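Local coordinates for CoA-binding domain-containing protein (Thermus thermophilus, PDB 1IUK) that probably binds coenzyme A through a Rossmann-like domain, although its cellular role is not established, at residues S63-L74 / E89-L97. Residues are numbered along the deposited sequence; the frame is centred on the assembly and turned at random.
Sequences SLLDLKEPVDIL and EVLALRPGL
Leu97 O takes a hydrogen bond from Leu74 N at 2.8 Å, with an N-H...O angle of 165°, and a CA-H...O contact from Ile73 CA at 3.4 Å. Next to it Gly96 N donates to Val71 O at 2.9 Å, in the carbonyl plane. Where the helix ends, a water accepts from Val71 N and donates to Leu93 O, each at 2.9 Å. At the far end of the contact the backbone N of Leu64 gives a hydrogen bond to Glu89 OE1 at 2.9 Å, reaching the oxygen from above the carboxylate, 39° out of its plane. Glu89 sets CG between its own backbone N and carbonyl carbon (chi1 66°) and then runs extended, which carries the carboxylate from the helix to the start of the 3-10 turn 64-66. His86 holds the other oxygen, OE2, so both carboxylate oxygens are engaged. An alanine in place of Glu89 would probably leave the Leu64 N-H without its acceptor and His86 without its carboxylate partner, and uncover one flank of the Leu64 side chain. That leucine crosses Glu89 at about a right angle and lays CD1 beside Val90 CG2, 3.8 Å away. Leu93 puts CD1 3.9 Å from Val71 CG2, while its CD2 lies near Leu64 CD1. Strand 73-76 leads through helix 87-93 to the adjacent parallel strand 98-100, a beta-alpha-beta crossover, the building unit of the Rossmann-like fold of CoA-binding domains.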
ATOM      1  N   SER A  63       1.957  -8.937  10.244  1.00 19.21           N
ATOM      2  CA  SER A  63       1.368  -9.522   9.042  1.00 16.83           C
ATOM      3  C   SER A  63       0.078  -8.865   8.610  1.00 15.98           C
ATOM      4  O   SER A  63      -0.688  -8.375   9.435  1.00 18.39           O
ATOM      5  CB  SER A  63       1.089 -11.005   9.270  1.00 21.66           C
ATOM      6  OG  SER A  63      -0.081 -11.419   8.573  1.00 27.22           O
ATOM      7  N   LEU A  64      -0.173  -8.893   7.308  1.00 15.14           N
ATOM      8  CA  LEU A  64      -1.381  -8.308   6.753  1.00 17.50           C
ATOM      9  C   LEU A  64      -2.614  -8.927   7.389  1.00 18.88           C
ATOM     10  O   LEU A  64      -3.620  -8.258   7.580  1.00 20.10           O
ATOM     11  CB  LEU A  64      -1.421  -8.516   5.239  1.00 16.61           C
ATOM     12  CG  LEU A  64      -0.463  -7.684   4.383  1.00 16.48           C
ATOM     13  CD1 LEU A  64      -0.606  -8.093   2.928  1.00 14.22           C
ATOM     14  CD2 LEU A  64      -0.762  -6.187   4.563  1.00 15.67           C
ATOM     15  N   LEU A  65      -2.527 -10.206   7.725  1.00 22.49           N
ATOM     16  CA  LEU A  65      -3.653 -10.910   8.325  1.00 23.07           C
ATOM     17  C   LEU A  65      -3.928 -10.458   9.750  1.00 22.84           C
ATOM     18  O   LEU A  65      -4.937 -10.836  10.339  1.00 22.24           O
ATOM     19  CB  LEU A  65      -3.405 -12.421   8.296  1.00 29.25           C
ATOM     20  CG  LEU A  65      -3.171 -13.082   6.929  1.00 29.19           C
ATOM     21  CD1 LEU A  65      -4.173 -12.563   5.919  1.00 31.61           C
ATOM     22  CD2 LEU A  65      -1.746 -12.802   6.467  1.00 33.02           C
ATOM     23  N   ASP A  66      -3.034  -9.649  10.312  1.00 21.48           N
ATOM     24  CA  ASP A  66      -3.234  -9.141  11.667  1.00 21.01           C
ATOM     25  C   ASP A  66      -4.143  -7.908  11.636  1.00 21.69           C
ATOM     26  O   ASP A  66      -4.656  -7.485  12.667  1.00 22.80           O
ATOM     27  CB  ASP A  66      -1.901  -8.751  12.305  1.00 23.59           C
ATOM     28  CG  ASP A  66      -1.097  -9.944  12.793  1.00 29.39           C
ATOM     29  OD1 ASP A  66       0.148  -9.878  12.685  1.00 28.39           O
ATOM     30  OD2 ASP A  66      -1.696 -10.931  13.290  1.00 31.00           O
ATOM     31  N   LEU A  67      -4.334  -7.327  10.455  1.00 21.37           N
ATOM     32  CA  LEU A  67      -5.177  -6.145  10.321  1.00 20.95           C
ATOM     33  C   LEU A  67      -6.591  -6.540  10.696  1.00 27.46           C
ATOM     34  O   LEU A  67      -7.062  -7.623  10.338  1.00 28.70           O
ATOM     35  CB  LEU A  67      -5.130  -5.603   8.887  1.00 18.42           C
ATOM     36  CG  LEU A  67      -3.801  -4.933   8.495  1.00 17.85           C
ATOM     37  CD1 LEU A  67      -3.835  -4.402   7.060  1.00 14.45           C
ATOM     38  CD2 LEU A  67      -3.534  -3.812   9.474  1.00 19.54           C
ATOM     39  N   LYS A  68      -7.273  -5.657  11.409  1.00 29.50           N
ATOM     40  CA  LYS A  68      -8.623  -5.951  11.863  1.00 34.01           C
ATOM     41  C   LYS A  68      -9.733  -5.248  11.076  1.00 31.92           C
ATOM     42  O   LYS A  68     -10.854  -5.109  11.571  1.00 32.56           O
ATOM     43  CB  LYS A  68      -8.737  -5.625  13.364  1.00 38.15           C
ATOM     44  CG  LYS A  68      -7.953  -6.577  14.284  1.00 41.59           C
ATOM     45  CD  LYS A  68      -8.328  -8.048  14.025  1.00 46.67           C
ATOM     46  CE  LYS A  68      -7.817  -8.979  15.130  1.00 49.07           C
ATOM     47  NZ  LYS A  68      -7.125 -10.193  14.592  1.00 49.36           N
ATOM     48  N   GLU A  69      -9.429  -4.822   9.852  1.00 28.04           N
ATOM     49  CA  GLU A  69     -10.425  -4.157   9.018  1.00 25.87           C
ATOM     50  C   GLU A  69     -10.064  -4.242   7.536  1.00 22.15           C
ATOM     51  O   GLU A  69      -8.903  -4.433   7.186  1.00 22.95           O
ATOM     52  CB  GLU A  69     -10.582  -2.697   9.448  1.00 30.02           C
ATOM     53  CG  GLU A  69      -9.533  -1.751   8.896  1.00 37.30           C
ATOM     54  CD  GLU A  69      -9.877  -0.299   9.156  1.00 40.50           C
ATOM     55  OE1 GLU A  69     -10.887   0.193   8.602  1.00 43.22           O
ATOM     56  OE2 GLU A  69      -9.136   0.352   9.917  1.00 44.29           O
ATOM     57  N   PRO A  70     -11.063  -4.122   6.646  1.00 19.82           N
ATOM     58  CA  PRO A  70     -10.831  -4.192   5.199  1.00 18.45           C
ATOM     59  C   PRO A  70      -9.857  -3.137   4.730  1.00 18.71           C
ATOM     60  O   PRO A  70      -9.823  -2.042   5.278  1.00 20.16           O
ATOM     61  CB  PRO A  70     -12.216  -4.004   4.598  1.00 19.45           C
ATOM     62  CG  PRO A  70     -13.141  -4.408   5.696  1.00 18.99           C
ATOM     63  CD  PRO A  70     -12.489  -3.926   6.948  1.00 19.26           C
ATOM     64  N   VAL A  71      -9.075  -3.476   3.712  1.00 18.17           N
ATOM     65  CA  VAL A  71      -8.068  -2.578   3.165  1.00 15.39           C
ATOM     66  C   VAL A  71      -8.450  -2.169   1.757  1.00 16.92           C
ATOM     67  O   VAL A  71      -8.624  -3.013   0.876  1.00 17.32           O
ATOM     68  CB  VAL A  71      -6.694  -3.271   3.151  1.00 15.40           C
ATOM     69  CG1 VAL A  71      -5.706  -2.484   2.308  1.00 15.55           C
ATOM     70  CG2 VAL A  71      -6.200  -3.439   4.584  1.00 14.83           C
ATOM     71  N   ASP A  72      -8.593  -0.865   1.547  1.00 17.00           N
ATOM     72  CA  ASP A  72      -8.966  -0.339   0.238  1.00 15.44           C
ATOM     73  C   ASP A  72      -7.777  -0.294  -0.690  1.00 12.26           C
ATOM     74  O   ASP A  72      -7.896  -0.590  -1.874  1.00 14.37           O
ATOM     75  CB  ASP A  72      -9.575   1.059   0.386  1.00 14.45           C
ATOM     76  CG  ASP A  72     -10.911   1.036   1.113  1.00 17.54           C
ATOM     77  OD1 ASP A  72     -11.069   1.770   2.101  1.00 17.26           O
ATOM     78  OD2 ASP A  72     -11.807   0.275   0.701  1.00 22.64           O
ATOM     79  N   ILE A  73      -6.621   0.075  -0.141  1.00 13.59           N
ATOM     80  CA  ILE A  73      -5.390   0.157  -0.921  1.00 11.76           C
ATOM     81  C   ILE A  73      -4.231  -0.447  -0.148  1.00 11.60           C
ATOM     82  O   ILE A  73      -4.037  -0.139   1.032  1.00  9.46           O
ATOM     83  CB  ILE A  73      -5.006   1.628  -1.236  1.00 10.47           C
ATOM     84  CG1 ILE A  73      -6.154   2.313  -1.988  1.00 11.65           C
ATOM     85  CG2 ILE A  73      -3.698   1.668  -2.049  1.00  8.58           C
ATOM     86  CD1 ILE A  73      -5.859   3.749  -2.377  1.00 14.65           C
ATOM     87  N   LEU A  74      -3.478  -1.327  -0.802  1.00 11.36           N
ATOM     88  CA  LEU A  74      -2.301  -1.906  -0.165  1.00 12.61           C
ATOM     89  C   LEU A  74      -1.116  -1.223  -0.852  1.00 10.62           C
ATOM     90  O   LEU A  74      -0.814  -1.507  -2.014  1.00 11.73           O
ATOM     91  CB  LEU A  74      -2.227  -3.429  -0.368  1.00 11.87           C
ATOM     92  CG  LEU A  74      -0.979  -4.073   0.262  1.00 11.84           C
ATOM     93  CD1 LEU A  74      -1.068  -4.000   1.770  1.00  9.80           C
ATOM     94  CD2 LEU A  74      -0.840  -5.510  -0.200  1.00 13.25           C
ATOM     95  N   GLU A  89      -0.377 -14.001   1.980  1.00 21.64           N
ATOM     96  CA  GLU A  89      -1.079 -13.075   2.871  1.00 22.48           C
ATOM     97  C   GLU A  89      -1.775 -11.949   2.086  1.00 19.53           C
ATOM     98  O   GLU A  89      -2.796 -11.414   2.524  1.00 17.40           O
ATOM     99  CB  GLU A  89      -0.110 -12.497   3.908  1.00 23.19           C
ATOM    100  CG  GLU A  89       0.970 -11.603   3.341  1.00 34.40           C
ATOM    101  CD  GLU A  89       1.620 -10.714   4.400  1.00 40.79           C
ATOM    102  OE1 GLU A  89       1.172 -10.732   5.570  1.00 43.64           O
ATOM    103  OE2 GLU A  89       2.581  -9.992   4.064  1.00 42.94           O
ATOM    104  N   VAL A  90      -1.224 -11.601   0.928  1.00 20.08           N
ATOM    105  CA  VAL A  90      -1.818 -10.559   0.089  1.00 20.94           C
ATOM    106  C   VAL A  90      -3.139 -11.084  -0.474  1.00 20.86           C
ATOM    107  O   VAL A  90      -4.187 -10.453  -0.336  1.00 19.78           O
ATOM    108  CB  VAL A  90      -0.863 -10.158  -1.083  1.00 23.20           C
ATOM    109  CG1 VAL A  90      -1.609  -9.334  -2.125  1.00 23.23           C
ATOM    110  CG2 VAL A  90       0.321  -9.347  -0.536  1.00 18.64           C
ATOM    111  N   LEU A  91      -3.090 -12.259  -1.093  1.00 20.60           N
ATOM    112  CA  LEU A  91      -4.292 -12.861  -1.657  1.00 17.68           C
ATOM    113  C   LEU A  91      -5.346 -13.120  -0.588  1.00 17.30           C
ATOM    114  O   LEU A  91      -6.537 -13.001  -0.850  1.00 18.25           O
ATOM    115  CB  LEU A  91      -3.926 -14.155  -2.378  1.00 18.13           C
ATOM    116  CG  LEU A  91      -3.094 -13.938  -3.650  1.00 17.02           C
ATOM    117  CD1 LEU A  91      -2.567 -15.275  -4.139  1.00 18.09           C
ATOM    118  CD2 LEU A  91      -3.936 -13.266  -4.729  1.00 17.94           C
ATOM    119  N   ALA A  92      -4.912 -13.452   0.626  1.00 16.73           N
ATOM    120  CA  ALA A  92      -5.838 -13.718   1.727  1.00 18.82           C
ATOM    121  C   ALA A  92      -6.552 -12.458   2.207  1.00 21.54           C
ATOM    122  O   ALA A  92      -7.750 -12.476   2.500  1.00 19.88           O
ATOM    123  CB  ALA A  92      -5.091 -14.346   2.882  1.00 20.14           C
ATOM    124  N   LEU A  93      -5.801 -11.365   2.302  1.00 21.38           N
ATOM    125  CA  LEU A  93      -6.363 -10.098   2.742  1.00 19.03           C
ATOM    126  C   LEU A  93      -7.312  -9.550   1.684  1.00 20.10           C
ATOM    127  O   LEU A  93      -8.327  -8.922   2.013  1.00 19.67           O
ATOM    128  CB  LEU A  93      -5.238  -9.085   2.986  1.00 21.83           C
ATOM    129  CG  LEU A  93      -5.628  -7.614   3.197  1.00 20.55           C
ATOM    130  CD1 LEU A  93      -5.918  -7.374   4.671  1.00 20.01           C
ATOM    131  CD2 LEU A  93      -4.495  -6.710   2.715  1.00 17.86           C
ATOM    132  N   ARG A  94      -6.975  -9.810   0.418  1.00 16.72           N
ATOM    133  CA  ARG A  94      -7.739  -9.335  -0.729  1.00 18.15           C
ATOM    134  C   ARG A  94      -8.046  -7.827  -0.626  1.00 18.58           C
ATOM    135  O   ARG A  94      -9.203  -7.420  -0.456  1.00 16.14           O
ATOM    136  CB  ARG A  94      -9.040 -10.131  -0.894  1.00 19.48           C
ATOM    137  CG  ARG A  94      -9.198 -10.714  -2.302  1.00 26.15           C
ATOM    138  CD  ARG A  94     -10.576 -11.364  -2.541  1.00 26.36           C
ATOM    139  NE  ARG A  94     -11.119 -11.039  -3.866  1.00 22.85           N
ATOM    140  CZ  ARG A  94     -10.543 -11.371  -5.018  1.00 22.21           C
ATOM    141  NH1 ARG A  94      -9.398 -12.044  -5.031  1.00 25.51           N
ATOM    142  NH2 ARG A  94     -11.102 -11.020  -6.168  1.00 24.57           N
ATOM    143  N   PRO A  95      -7.006  -6.977  -0.742  1.00 16.31           N
ATOM    144  CA  PRO A  95      -7.219  -5.530  -0.653  1.00 16.14           C
ATOM    145  C   PRO A  95      -7.934  -5.114  -1.929  1.00 16.24           C
ATOM    146  O   PRO A  95      -7.877  -5.839  -2.927  1.00 15.40           O
ATOM    147  CB  PRO A  95      -5.800  -4.969  -0.584  1.00 11.76           C
ATOM    148  CG  PRO A  95      -5.009  -5.934  -1.374  1.00 14.04           C
ATOM    149  CD  PRO A  95      -5.594  -7.287  -1.023  1.00 13.68           C
ATOM    150  N   GLY A  96      -8.600  -3.959  -1.904  1.00 14.55           N
ATOM    151  CA  GLY A  96      -9.314  -3.496  -3.080  1.00 12.27           C
ATOM    152  C   GLY A  96      -8.410  -3.156  -4.246  1.00 12.53           C
ATOM    153  O   GLY A  96      -8.814  -3.236  -5.406  1.00 12.33           O
ATOM    154  N   LEU A  97      -7.175  -2.766  -3.943  1.00 15.62           N
ATOM    155  CA  LEU A  97      -6.209  -2.382  -4.970  1.00 14.52           C
ATOM    156  C   LEU A  97      -4.794  -2.552  -4.417  1.00 13.36           C
ATOM    157  O   LEU A  97      -4.557  -2.248  -3.245  1.00 14.81           O
ATOM    158  CB  LEU A  97      -6.438  -0.917  -5.352  1.00 19.43           C
ATOM    159  CG  LEU A  97      -5.444  -0.212  -6.279  1.00 19.71           C
ATOM    160  CD1 LEU A  97      -5.521  -0.803  -7.667  1.00 21.80           C
ATOM    161  CD2 LEU A  97      -5.784   1.268  -6.341  1.00 21.98           C
TER
HETATM  162  O   HOH W   1      -9.106  -6.197   2.722  1.00 21.80           O